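Local coordinates for amyloid-like protein 1 (Homo sapiens, PDB 3PMR) that probably takes part in cell adhesion and binds heparin through its helical E2 domain, which forms a dimer with a second copy, at residues Phe18-Pro21 against Ser25-Glu28; Asn46-Glu51 against Gln75-Thr80; Arg134-Ala139 against Asn181-Leu186; Arg145-His150 against Phe167-His172. All blocks are in the same frame, centred on the assembly; numbering follows the deposited sequence.

Contact 1 of 4, residues Phe18-Pro21 against Ser25-Glu28; sequences FGMP and SEHE
The start of the long helix 26-56, where the linker from the short helix 13-18 comes in, is the setting in which Met20 meets Ser25 and Glu26. Met20 sets off toward the start of the helix, and its terminal methyl does the touching: CE lies 4.1 Å from the backbone Ser25 O and 4.2 Å from Glu26 OE1. A bend at the last torsion (chi3 -67°) turns CE out of line with the chain before it. Glu26 starts away from the linker, yet its carboxylate swings back far enough for OE1 to brush the methyl. That carboxylate has stronger partners elsewhere on the chain, a salt bridge from OE1 to Arg99 and a hydrogen bond from OE2 to His96, both on helix 64-119. Ser25 is the N-cap, its OG accepting from Glu28 N at 3.2 Å along a nearly straight path (173°), which satisfies an amide in the open first turn. Gly19 leaves the preceding helix with positive phi. The firmer bonds here are the serine cap and the ties of Glu26 to helix 64-119, and the methyl, resting against two oxygens, adds only weak contact.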
loop_
_atom_site.group_PDB
_atom_site.type_symbol
_atom_site.label_atom_id
_atom_site.label_comp_id
_atom_site.label_asym_id
_atom_site.label_seq_id
_atom_site.Cartn_x
_atom_site.Cartn_y
_atom_site.Cartn_z
ATOM N N PHE B 18 -24.688 -5.647 12.889
ATOM C CA PHE B 18 -25.106 -5.502 11.508
ATOM C C PHE B 18 -23.914 -5.310 10.578
ATOM O O PHE B 18 -23.991 -5.628 9.395
ATOM C CB PHE B 18 -26.073 -4.330 11.364
ATOM C CG PHE B 18 -27.477 -4.647 11.796
ATOM C CD1 PHE B 18 -28.023 -4.062 12.932
ATOM C CD2 PHE B 18 -28.264 -5.519 11.048
ATOM C CE1 PHE B 18 -29.336 -4.338 13.316
ATOM C CE2 PHE B 18 -29.575 -5.802 11.419
ATOM C CZ PHE B 18 -30.113 -5.211 12.556
ATOM N N GLY B 19 -22.814 -4.792 11.116
ATOM C CA GLY B 19 -21.627 -4.578 10.305
ATOM C C GLY B 19 -21.829 -3.619 9.148
ATOM O O GLY B 19 -22.790 -2.842 9.113
ATOM N N MET B 20 -20.913 -3.686 8.189
ATOM C CA MET B 20 -20.960 -2.823 7.015
ATOM C C MET B 20 -22.121 -3.172 6.111
ATOM O O MET B 20 -22.464 -4.343 5.955
ATOM C CB MET B 20 -19.682 -2.956 6.189
ATOM C CG MET B 20 -18.383 -2.715 6.922
ATOM S SD MET B 20 -17.051 -2.472 5.722
ATOM C CE MET B 20 -16.935 -4.128 4.949
ATOM N N PRO B 21 -22.739 -2.160 5.490
ATOM C CA PRO B 21 -23.863 -2.443 4.595
ATOM C C PRO B 21 -23.384 -3.280 3.406
ATOM O O PRO B 21 -22.227 -3.178 2.986
ATOM C CB PRO B 21 -24.348 -1.048 4.195
ATOM C CG PRO B 21 -23.108 -0.204 4.313
ATOM C CD PRO B 21 -22.503 -0.710 5.598
ATOM N N SER B 25 -17.984 -3.387 -0.464
ATOM C CA SER B 25 -17.068 -4.515 -0.602
ATOM C C SER B 25 -15.995 -4.499 0.484
ATOM O O SER B 25 -15.698 -3.450 1.052
ATOM C CB SER B 25 -16.404 -4.498 -1.990
ATOM O OG SER B 25 -15.486 -3.425 -2.124
ATOM N N GLU B 26 -15.436 -5.670 0.777
ATOM C CA GLU B 26 -14.394 -5.808 1.786
ATOM C C GLU B 26 -13.246 -4.864 1.459
ATOM O O GLU B 26 -12.704 -4.196 2.340
ATOM C CB GLU B 26 -13.893 -7.254 1.813
ATOM C CG GLU B 26 -12.561 -7.487 2.547
ATOM C CD GLU B 26 -12.536 -6.910 3.959
ATOM O OE1 GLU B 26 -13.625 -6.731 4.554
ATOM O OE2 GLU B 26 -11.421 -6.653 4.479
ATOM N N HIS B 27 -12.897 -4.803 0.180
ATOM C CA HIS B 27 -11.814 -3.949 -0.278
ATOM C C HIS B 27 -12.061 -2.473 0.018
ATOM O O HIS B 27 -11.234 -1.830 0.652
ATOM C CB HIS B 27 -11.577 -4.137 -1.778
ATOM C CG HIS B 27 -10.443 -3.317 -2.314
ATOM N ND1 HIS B 27 -9.157 -3.420 -1.832
ATOM C CD2 HIS B 27 -10.407 -2.373 -3.284
ATOM C CE1 HIS B 27 -8.375 -2.573 -2.479
ATOM N NE2 HIS B 27 -9.110 -1.925 -3.366
ATOM N N GLU B 28 -13.180 -1.921 -0.431
ATOM C CA GLU B 28 -13.418 -0.513 -0.159
ATOM C C GLU B 28 -13.595 -0.279 1.350
ATOM O O GLU B 28 -13.095 0.714 1.881
ATOM C CB GLU B 28 -14.647 -0.017 -0.922
#

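Contact 2 of 4, residues Asn46-Glu51 against Gln75-Thr80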
loop_
_atom_site.group_PDB
_atom_site.type_symbol
_atom_site.label_atom_id
_atom_site.label_comp_id
_atom_site.label_asym_id
_atom_site.label_seq_id
_atom_site.Cartn_x
_atom_site.Cartn_y
_atom_site.Cartn_z
ATOM N N ASN B 46 -0.337 15.603 15.580
ATOM C CA ASN B 46 -0.228 17.033 15.486
ATOM C C ASN B 46 -0.493 17.693 16.846
ATOM O O ASN B 46 0.246 18.563 17.259
ATOM C CB ASN B 46 -1.183 17.565 14.422
ATOM C CG ASN B 46 -0.849 18.982 14.021
ATOM O OD1 ASN B 46 0.280 19.276 13.614
ATOM N ND2 ASN B 46 -1.816 19.873 14.151
ATOM N N GLU B 47 -1.531 17.253 17.545
ATOM C CA GLU B 47 -1.864 17.810 18.854
ATOM C C GLU B 47 -0.713 17.605 19.842
ATOM O O GLU B 47 -0.391 18.497 20.623
ATOM C CB GLU B 47 -3.151 17.169 19.380
ATOM C CG GLU B 47 -3.513 17.515 20.828
ATOM C CD GLU B 47 -3.441 19.016 21.136
ATOM O OE1 GLU B 47 -3.916 19.829 20.312
ATOM O OE2 GLU B 47 -2.916 19.385 22.210
ATOM N N VAL B 48 -0.088 16.432 19.806
ATOM C CA VAL B 48 1.024 16.169 20.703
ATOM C C VAL B 48 2.226 17.026 20.335
ATOM O O VAL B 48 2.918 17.535 21.212
ATOM C CB VAL B 48 1.453 14.690 20.669
ATOM C CG1 VAL B 48 2.727 14.501 21.485
ATOM C CG2 VAL B 48 0.335 13.812 21.225
ATOM N N MET B 49 2.478 17.186 19.038
ATOM C CA MET B 49 3.622 17.981 18.592
ATOM C C MET B 49 3.451 19.445 18.983
ATOM O O MET B 49 4.416 20.120 19.329
ATOM C CB MET B 49 3.803 17.859 17.070
ATOM C CG MET B 49 4.346 16.489 16.602
ATOM S SD MET B 49 6.078 16.170 17.057
ATOM C CE MET B 49 6.298 14.464 16.482
ATOM N N ARG B 50 2.214 19.919 18.930
ATOM C CA ARG B 50 1.899 21.296 19.284
ATOM C C ARG B 50 2.144 21.520 20.781
ATOM O O ARG B 50 2.717 22.530 21.179
ATOM C CB ARG B 50 0.436 21.578 18.934
ATOM C CG ARG B 50 -0.032 22.997 19.174
ATOM C CD ARG B 50 -1.504 23.120 18.798
ATOM N NE ARG B 50 -1.724 22.820 17.385
ATOM C CZ ARG B 50 -1.522 23.684 16.393
ATOM N NH1 ARG B 50 -1.099 24.916 16.650
ATOM N NH2 ARG B 50 -1.733 23.311 15.137
ATOM N N GLU B 51 1.705 20.568 21.602
ATOM C CA GLU B 51 1.885 20.651 23.045
ATOM C C GLU B 51 3.370 20.631 23.350
ATOM O O GLU B 51 3.860 21.394 24.180
ATOM C CB GLU B 51 1.197 19.473 23.737
ATOM C CG GLU B 51 -0.297 19.647 23.923
ATOM C CD GLU B 51 -0.962 18.392 24.452
ATOM O OE1 GLU B 51 -0.258 17.559 25.066
ATOM O OE2 GLU B 51 -2.188 18.242 24.263
ATOM N N GLN B 75 8.627 12.273 24.864
ATOM C CA GLN B 75 9.192 11.100 24.193
ATOM C C GLN B 75 8.338 9.906 24.556
ATOM O O GLN B 75 8.063 9.033 23.734
ATOM C CB GLN B 75 10.621 10.819 24.663
ATOM C CG GLN B 75 11.659 11.841 24.187
ATOM C CD GLN B 75 11.747 11.921 22.659
ATOM O OE1 GLN B 75 11.657 10.899 21.983
ATOM N NE2 GLN B 75 11.945 13.134 22.115
ATOM N N SER B 76 7.939 9.869 25.819
ATOM C CA SER B 76 7.121 8.784 26.286
ATOM C C SER B 76 5.740 8.778 25.682
ATOM O O SER B 76 5.203 7.712 25.383
ATOM C CB SER B 76 6.981 8.820 27.790
ATOM O OG SER B 76 6.060 7.818 28.175
ATOM N N ILE B 77 5.139 9.955 25.547
ATOM C CA ILE B 77 3.807 10.026 24.963
ATOM C C ILE B 77 3.869 9.567 23.511
ATOM O O ILE B 77 2.978 8.872 23.036
ATOM C CB ILE B 77 3.237 11.455 25.002
ATOM C CG1 ILE B 77 2.851 11.825 26.437
ATOM C CG2 ILE B 77 2.011 11.555 24.108
ATOM C CD1 ILE B 77 2.323 13.249 26.572
ATOM N N LEU B 78 4.929 9.953 22.810
ATOM C CA LEU B 78 5.075 9.565 21.412
ATOM C C LEU B 78 5.367 8.065 21.293
ATOM O O LEU B 78 5.031 7.440 20.296
ATOM C CB LEU B 78 6.187 10.370 20.744
ATOM C CG LEU B 78 5.869 11.847 20.459
ATOM C CD1 LEU B 78 7.143 12.550 19.979
ATOM C CD2 LEU B 78 4.759 11.962 19.425
ATOM N N GLN B 79 5.997 7.499 22.315
ATOM C CA GLN B 79 6.301 6.070 22.333
ATOM C C GLN B 79 4.969 5.327 22.399
ATOM O O GLN B 79 4.724 4.387 21.648
ATOM C CB GLN B 79 7.131 5.721 23.572
ATOM C CG GLN B 79 7.327 4.231 23.780
ATOM C CD GLN B 79 8.640 3.748 23.226
ATOM O OE1 GLN B 79 9.692 3.961 23.829
ATOM N NE2 GLN B 79 8.594 3.108 22.065
ATOM N N THR B 80 4.120 5.763 23.318
ATOM C CA THR B 80 2.800 5.170 23.503
ATOM C C THR B 80 1.958 5.300 22.234
ATOM O O THR B 80 1.265 4.361 21.840
ATOM C CB THR B 80 2.043 5.845 24.673
ATOM O OG1 THR B 80 2.778 5.659 25.886
ATOM C CG2 THR B 80 0.658 5.249 24.834
#
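Val48 and Leu78 mark the closest backbone approach, their CA atoms 7.8 Å apart, on helix segments that run almost exactly antiparallel (175°) with axes 10.9 Å from each other. The pair is an antiparallel two-helix arrangement, part of the elongated helical E2 domain, and at this spacing its interface is carried by methyl groups from each side. Val48 points toward the other helix and meets it with both branches. Its CG1, set anti to the backbone N (chi1 173°), lies 3.8 Å from Leu78 CD2, the two side chains lying alongside and running opposite ways. CG1 also reaches Ile77 CG2 at 4.0 Å, and CG2 packs on that same isoleucine methyl, so Ile77 offers its short branch to the fork of the valine. On the flank, Met49 leaves its helix to one side and bends at chi2 (-69°), which brings CE to 4.1 Å from Leu78 CD1, the two side chains roughly perpendicular. Of the leucine methyls, CD1 meets the methionine methyl, while CD2 lies against the valine and also near that methyl. Purely apolar contacts join helix 26-56 to helix 64-119 here, and Trp52, a turn further along the first helix, adds to the cover on Leu78. The same flank faces the second subunit, whose Leu173 and Tyr151 pack on Met49 and Leu78, and whose Arg166 hydrogen-bonds Gln75 OE1.

Contact 3 of 4, residues Arg134-Ala139 against Asn181-Leu186; sequences RRYLRA and NQSLGL
Tyr136 and Ser183 bring helix 126-157 against helix 159-187 in the helical bundle of the E2 domain. Van der Waals packing makes up the whole of the direct contact. The ring of Tyr136 extends toward the other helix with CG anti to the backbone N (chi1 179°), and the serine meets it at CD2 and CE2, coming in obliquely. The short serine side chain lets the ring come close, with Ser183 CB 3.5 Å from Tyr136 CE2. Leu137 lies beside this pair, its CD2 at 4.5 Å from Ser183 OG, a looser touch. Further apolar packing surrounds them: Leu112 of helix 64-119 touches Tyr136, while Leu204 and Leu205 of helix 191-207 touch Leu137, so the buried seam joins four helices. Replacing Tyr136 by an alanine would probably open a gap between helices 64-119, 126-157 and 159-187, leaving Ser183 CB and Leu112 without the ring they pack on. Between the two segments the contact has no hydrogen bond. The serine hydroxyl is turned back on its own helix: with chi1 at 73°, OG sits between the backbone N and the carbonyl carbon and hydrogen-bonds to Val180 O.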
loop_
_atom_site.group_PDB
_atom_site.type_symbol
_atom_site.label_atom_id
_atom_site.label_comp_id
_atom_site.label_asym_id
_atom_site.label_seq_id
_atom_site.Cartn_x
_atom_site.Cartn_y
_atom_site.Cartn_z
ATOM N N ARG B 134 -14.512 -24.146 -15.892
ATOM C CA ARG B 134 -13.829 -22.874 -16.093
ATOM C C ARG B 134 -13.872 -22.042 -14.819
ATOM O O ARG B 134 -12.881 -21.440 -14.423
ATOM C CB ARG B 134 -14.463 -22.073 -17.230
ATOM C CG ARG B 134 -13.901 -20.657 -17.342
ATOM C CD ARG B 134 -14.514 -19.869 -18.498
ATOM N NE ARG B 134 -13.862 -18.571 -18.674
ATOM C CZ ARG B 134 -13.960 -17.554 -17.818
ATOM N NH1 ARG B 134 -14.692 -17.671 -16.716
ATOM N NH2 ARG B 134 -13.312 -16.420 -18.061
ATOM N N ARG B 135 -15.032 -22.024 -14.178
ATOM C CA ARG B 135 -15.214 -21.271 -12.956
ATOM C C ARG B 135 -14.335 -21.828 -11.831
ATOM O O ARG B 135 -13.784 -21.068 -11.039
ATOM C CB ARG B 135 -16.694 -21.293 -12.573
ATOM C CG ARG B 135 -17.033 -20.640 -11.252
ATOM C CD ARG B 135 -18.489 -20.206 -11.243
ATOM N NE ARG B 135 -18.989 -20.012 -9.890
ATOM C CZ ARG B 135 -19.620 -20.951 -9.193
ATOM N NH1 ARG B 135 -19.833 -22.146 -9.734
ATOM N NH2 ARG B 135 -20.031 -20.704 -7.957
ATOM N N TYR B 136 -14.196 -23.147 -11.768
ATOM C CA TYR B 136 -13.364 -23.765 -10.735
ATOM C C TYR B 136 -11.888 -23.448 -10.986
ATOM O O TYR B 136 -11.138 -23.166 -10.055
ATOM C CB TYR B 136 -13.571 -25.281 -10.715
ATOM C CG TYR B 136 -12.728 -26.004 -9.682
ATOM C CD1 TYR B 136 -12.984 -25.866 -8.313
ATOM C CD2 TYR B 136 -11.667 -26.818 -10.073
ATOM C CE1 TYR B 136 -12.203 -26.524 -7.363
ATOM C CE2 TYR B 136 -10.877 -27.479 -9.129
ATOM C CZ TYR B 136 -11.152 -27.329 -7.780
ATOM O OH TYR B 136 -10.378 -27.989 -6.853
ATOM N N LEU B 137 -11.478 -23.488 -12.251
ATOM C CA LEU B 137 -10.092 -23.201 -12.603
ATOM C C LEU B 137 -9.774 -21.738 -12.328
ATOM O O LEU B 137 -8.668 -21.403 -11.919
ATOM C CB LEU B 137 -9.833 -23.533 -14.079
ATOM C CG LEU B 137 -9.955 -25.022 -14.408
ATOM C CD1 LEU B 137 -9.651 -25.286 -15.866
ATOM C CD2 LEU B 137 -8.979 -25.785 -13.537
ATOM N N ARG B 138 -10.747 -20.860 -12.551
ATOM C CA ARG B 138 -10.523 -19.449 -12.287
ATOM C C ARG B 138 -10.437 -19.210 -10.782
ATOM O O ARG B 138 -9.733 -18.309 -10.331
ATOM C CB ARG B 138 -11.631 -18.593 -12.900
ATOM C CG ARG B 138 -11.626 -18.631 -14.416
ATOM C CD ARG B 138 -12.322 -17.422 -15.019
ATOM N NE ARG B 138 -13.003 -16.615 -14.011
ATOM N N ALA B 139 -11.155 -20.015 -10.007
ATOM C CA ALA B 139 -11.103 -19.884 -8.555
ATOM C C ALA B 139 -9.687 -20.293 -8.117
ATOM O O ALA B 139 -9.111 -19.695 -7.208
ATOM C CB ALA B 139 -12.136 -20.789 -7.912
ATOM N N ASN B 181 -5.447 -31.142 -11.021
ATOM C CA ASN B 181 -5.353 -32.476 -11.610
ATOM C C ASN B 181 -6.472 -33.373 -11.114
ATOM O O ASN B 181 -7.013 -34.176 -11.877
ATOM C CB ASN B 181 -3.998 -33.121 -11.309
ATOM C CG ASN B 181 -2.859 -32.430 -12.029
ATOM O OD1 ASN B 181 -3.020 -31.959 -13.159
ATOM N ND2 ASN B 181 -1.698 -32.373 -11.387
ATOM N N GLN B 182 -6.819 -33.244 -9.838
ATOM C CA GLN B 182 -7.894 -34.042 -9.274
ATOM C C GLN B 182 -9.225 -33.694 -9.976
ATOM O O GLN B 182 -10.029 -34.585 -10.243
ATOM C CB GLN B 182 -8.011 -33.803 -7.759
ATOM C CG GLN B 182 -7.066 -34.640 -6.874
ATOM C CD GLN B 182 -7.121 -34.234 -5.387
ATOM O OE1 GLN B 182 -8.005 -33.487 -4.968
ATOM N NE2 GLN B 182 -6.172 -34.736 -4.592
ATOM N N SER B 183 -9.450 -32.414 -10.288
ATOM C CA SER B 183 -10.693 -32.013 -10.957
ATOM C C SER B 183 -10.745 -32.583 -12.367
ATOM O O SER B 183 -11.785 -33.072 -12.803
ATOM C CB SER B 183 -10.843 -30.481 -11.021
ATOM O OG SER B 183 -9.957 -29.883 -11.959
ATOM N N LEU B 184 -9.623 -32.513 -13.080
ATOM C CA LEU B 184 -9.550 -33.048 -14.435
ATOM C C LEU B 184 -9.687 -34.565 -14.383
ATOM O O LEU B 184 -10.031 -35.197 -15.375
ATOM C CB LEU B 184 -8.221 -32.662 -15.088
ATOM C CG LEU B 184 -8.186 -31.369 -15.913
ATOM C CD1 LEU B 184 -9.244 -30.387 -15.469
ATOM C CD2 LEU B 184 -6.802 -30.764 -15.798
ATOM N N GLY B 185 -9.416 -35.142 -13.216
ATOM C CA GLY B 185 -9.540 -36.577 -13.051
ATOM C C GLY B 185 -11.002 -36.947 -12.882
ATOM O O GLY B 185 -11.431 -38.043 -13.246
ATOM N N LEU B 186 -11.780 -36.031 -12.316
ATOM C CA LEU B 186 -13.198 -36.283 -12.130
ATOM C C LEU B 186 -13.861 -36.309 -13.502
ATOM O O LEU B 186 -14.774 -37.094 -13.741
ATOM C CB LEU B 186 -13.825 -35.189 -11.264
ATOM C CG LEU B 186 -13.707 -35.350 -9.747
ATOM C CD1 LEU B 186 -13.835 -33.994 -9.076
ATOM C CD2 LEU B 186 -14.777 -36.307 -9.252
#

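Contact 4 of 4, residues Arg145-His150 against Phe167-His172. With PO4 (phosphate ion), chain F.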
loop_
_atom_site.group_PDB
_atom_site.type_symbol
_atom_site.label_atom_id
_atom_site.label_comp_id
_atom_site.label_asym_id
_atom_site.label_seq_id
_atom_site.Cartn_x
_atom_site.Cartn_y
_atom_site.Cartn_z
ATOM N N ARG B 145 -2.597 -16.755 -7.674
ATOM C CA ARG B 145 -2.127 -15.377 -7.751
ATOM C C ARG B 145 -2.019 -14.773 -6.362
ATOM O O ARG B 145 -1.117 -13.981 -6.087
ATOM C CB ARG B 145 -3.071 -14.543 -8.629
ATOM C CG ARG B 145 -2.891 -14.812 -10.130
ATOM C CD ARG B 145 -3.985 -14.164 -10.967
ATOM N NE ARG B 145 -4.033 -12.714 -10.809
ATOM C CZ ARG B 145 -3.088 -11.874 -11.231
ATOM N NH1 ARG B 145 -2.004 -12.335 -11.844
ATOM N NH2 ARG B 145 -3.229 -10.569 -11.040
ATOM N N HIS B 146 -2.921 -15.167 -5.474
ATOM C CA HIS B 146 -2.893 -14.639 -4.123
ATOM C C HIS B 146 -1.624 -15.097 -3.419
ATOM O O HIS B 146 -0.952 -14.313 -2.749
ATOM C CB HIS B 146 -4.120 -15.099 -3.350
ATOM C CG HIS B 146 -4.185 -14.553 -1.963
ATOM N ND1 HIS B 146 -3.587 -15.176 -0.891
ATOM C CD2 HIS B 146 -4.726 -13.408 -1.482
ATOM C CE1 HIS B 146 -3.751 -14.436 0.192
ATOM N NE2 HIS B 146 -4.438 -13.357 -0.142
ATOM N N THR B 147 -1.293 -16.372 -3.582
ATOM C CA THR B 147 -0.093 -16.921 -2.976
ATOM C C THR B 147 1.144 -16.222 -3.535
ATOM O O THR B 147 2.013 -15.806 -2.784
ATOM C CB THR B 147 0.009 -18.420 -3.266
ATOM O OG1 THR B 147 -1.137 -19.079 -2.719
ATOM C CG2 THR B 147 1.276 -18.997 -2.662
ATOM N N LEU B 148 1.218 -16.094 -4.858
ATOM C CA LEU B 148 2.356 -15.454 -5.510
ATOM C C LEU B 148 2.504 -13.989 -5.104
ATOM O O LEU B 148 3.612 -13.530 -4.813
ATOM C CB LEU B 148 2.210 -15.548 -7.038
ATOM C CG LEU B 148 2.244 -16.940 -7.690
ATOM C CD1 LEU B 148 1.637 -16.880 -9.074
ATOM C CD2 LEU B 148 3.679 -17.449 -7.762
ATOM N N ARG B 149 1.391 -13.256 -5.093
ATOM C CA ARG B 149 1.408 -11.838 -4.719
ATOM C C ARG B 149 1.878 -11.636 -3.279
ATOM O O ARG B 149 2.635 -10.708 -2.984
ATOM C CB ARG B 149 0.014 -11.207 -4.886
ATOM C CG ARG B 149 -0.007 -9.704 -4.608
ATOM C CD ARG B 149 -1.374 -9.074 -4.888
ATOM N NE ARG B 149 -1.865 -9.420 -6.216
ATOM C CZ ARG B 149 -2.839 -10.297 -6.456
ATOM N NH1 ARG B 149 -3.445 -10.927 -5.455
ATOM N NH2 ARG B 149 -3.202 -10.552 -7.705
ATOM N N HIS B 150 1.423 -12.503 -2.383
ATOM C CA HIS B 150 1.804 -12.397 -0.986
ATOM C C HIS B 150 3.317 -12.540 -0.821
ATOM O O HIS B 150 3.957 -11.772 -0.102
ATOM C CB HIS B 150 1.118 -13.471 -0.158
ATOM C CG HIS B 150 1.447 -13.386 1.293
ATOM N ND1 HIS B 150 1.833 -14.479 2.038
ATOM C CD2 HIS B 150 1.489 -12.326 2.132
ATOM C CE1 HIS B 150 2.102 -14.096 3.273
ATOM N NE2 HIS B 150 1.902 -12.793 3.357
ATOM N N PHE B 167 9.590 -22.253 0.901
ATOM C CA PHE B 167 9.131 -23.633 0.754
ATOM C C PHE B 167 7.621 -23.771 0.923
ATOM O O PHE B 167 6.988 -24.613 0.282
ATOM C CB PHE B 167 9.845 -24.540 1.764
ATOM C CG PHE B 167 9.683 -26.005 1.473
ATOM C CD1 PHE B 167 10.402 -26.595 0.441
ATOM C CD2 PHE B 167 8.798 -26.789 2.208
ATOM C CE1 PHE B 167 10.238 -27.942 0.129
ATOM C CE2 PHE B 167 8.628 -28.135 1.904
ATOM C CZ PHE B 167 9.353 -28.714 0.865
ATOM N N GLN B 168 7.056 -22.942 1.793
ATOM C CA GLN B 168 5.626 -22.955 2.047
ATOM C C GLN B 168 4.857 -22.458 0.821
ATOM O O GLN B 168 3.738 -22.891 0.566
ATOM C CB GLN B 168 5.301 -22.083 3.250
ATOM C CG GLN B 168 3.828 -21.882 3.442
ATOM C CD GLN B 168 3.087 -23.191 3.632
ATOM N N VAL B 169 5.458 -21.535 0.077
ATOM C CA VAL B 169 4.829 -21.015 -1.131
ATOM C C VAL B 169 4.845 -22.164 -2.145
ATOM O O VAL B 169 3.825 -22.509 -2.728
ATOM C CB VAL B 169 5.614 -19.804 -1.696
ATOM C CG1 VAL B 169 5.034 -19.385 -3.037
ATOM C CG2 VAL B 169 5.548 -18.638 -0.710
ATOM N N HIS B 170 6.019 -22.756 -2.329
ATOM C CA HIS B 170 6.207 -23.891 -3.230
ATOM C C HIS B 170 5.197 -25.002 -2.908
ATOM O O HIS B 170 4.568 -25.551 -3.805
ATOM C CB HIS B 170 7.629 -24.419 -3.062
ATOM C CG HIS B 170 7.909 -25.701 -3.788
ATOM N ND1 HIS B 170 7.720 -25.853 -5.147
ATOM C CD2 HIS B 170 8.440 -26.867 -3.350
ATOM C CE1 HIS B 170 8.127 -27.056 -5.515
ATOM N NE2 HIS B 170 8.568 -27.690 -4.443
ATOM N N THR B 171 5.032 -25.310 -1.625
ATOM C CA THR B 171 4.116 -26.365 -1.201
ATOM C C THR B 171 2.661 -26.023 -1.558
ATOM O O THR B 171 1.937 -26.848 -2.126
ATOM C CB THR B 171 4.250 -26.615 0.320
ATOM O OG1 THR B 171 5.601 -26.989 0.621
ATOM C CG2 THR B 171 3.329 -27.733 0.771
ATOM N N HIS B 172 2.249 -24.800 -1.237
ATOM C CA HIS B 172 0.898 -24.354 -1.530
ATOM C C HIS B 172 0.632 -24.417 -3.035
ATOM O O HIS B 172 -0.443 -24.823 -3.456
ATOM C CB HIS B 172 0.687 -22.931 -1.023
ATOM C CG HIS B 172 -0.746 -22.501 -1.031
ATOM N ND1 HIS B 172 -1.173 -21.329 -0.450
ATOM C CD2 HIS B 172 -1.854 -23.094 -1.536
ATOM C CE1 HIS B 172 -2.481 -21.217 -0.597
ATOM N NE2 HIS B 172 -2.919 -22.275 -1.253
HETATM P P PO4 F . -6.649 -10.953 -8.939
HETATM O O1 PO4 F . -5.519 -11.765 -8.418
HETATM O O2 PO4 F . -7.696 -11.855 -9.486
HETATM O O3 PO4 F . -7.222 -10.136 -7.837
HETATM O O4 PO4 F . -6.156 -10.052 -10.016
#
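Thr147 stands at the centre of the contact between the two helices, with one branch for each of its partners. Its methyl CG2 lies 3.8 Å from Val169 CG1. Its hydroxyl sits over one face of the His172 imidazole, OG1 coming to 3.2 Å from His172 ND1. Glu143, one turn before Thr147, holds both polar groups: Thr147 OG1 hydrogen-bonds to the backbone O of Glu143, and His172 NE2 to the carboxylate of the same residue. These contacts close the antiparallel hairpin of helices 126-157 and 159-187 within the helical E2 domain. On another side of the first helix, Arg145 and Arg149 grip a phosphate ion, probably from the crystallisation liquor. Arg149 NH2 donates to phosphate O1 at 2.7 Å (157°), and Arg145 NE reaches the same oxygen at 3.0 Å, while Arg145 NH2 bonds to O4 at 3.1 Å. A bend at chi3 (60°) turns the Arg145 guanidinium so that its edge faces the phosphorus. A methionine in place of Arg145 would probably leave O4 without the Arg145 NH2 bond, O1 held by Arg149 alone of the two arginines, and Glu39 of the second subunit without this salt bridge. Arg149 NE is held in turn by Glu38 of the second subunit, and Met42 of that subunit packs on both arginines.

Overall arrangement
Contacts 3 and 4 are the buried pair, both joining helix 126-157 to helix 159-187, with centres about 19 Å apart. Contact 2 is partly buried and joins the other long pair, helices 26-56 and 64-119, on the opposite side of the chain's centre from contact 3, about 55 Å away between centres. Contact 1 lies at the surface where helix 26-56 begins. Chemistry follows place: methyls alone fill contact 2, a ring meets a small serine in contact 3, polar groups mix with methyls in contact 4, and contact 1 is a slight methyl touch beside a helix cap. Contacts 2 and 4 both also face the second subunit, the former mainly through packing, the latter adding salt bridges.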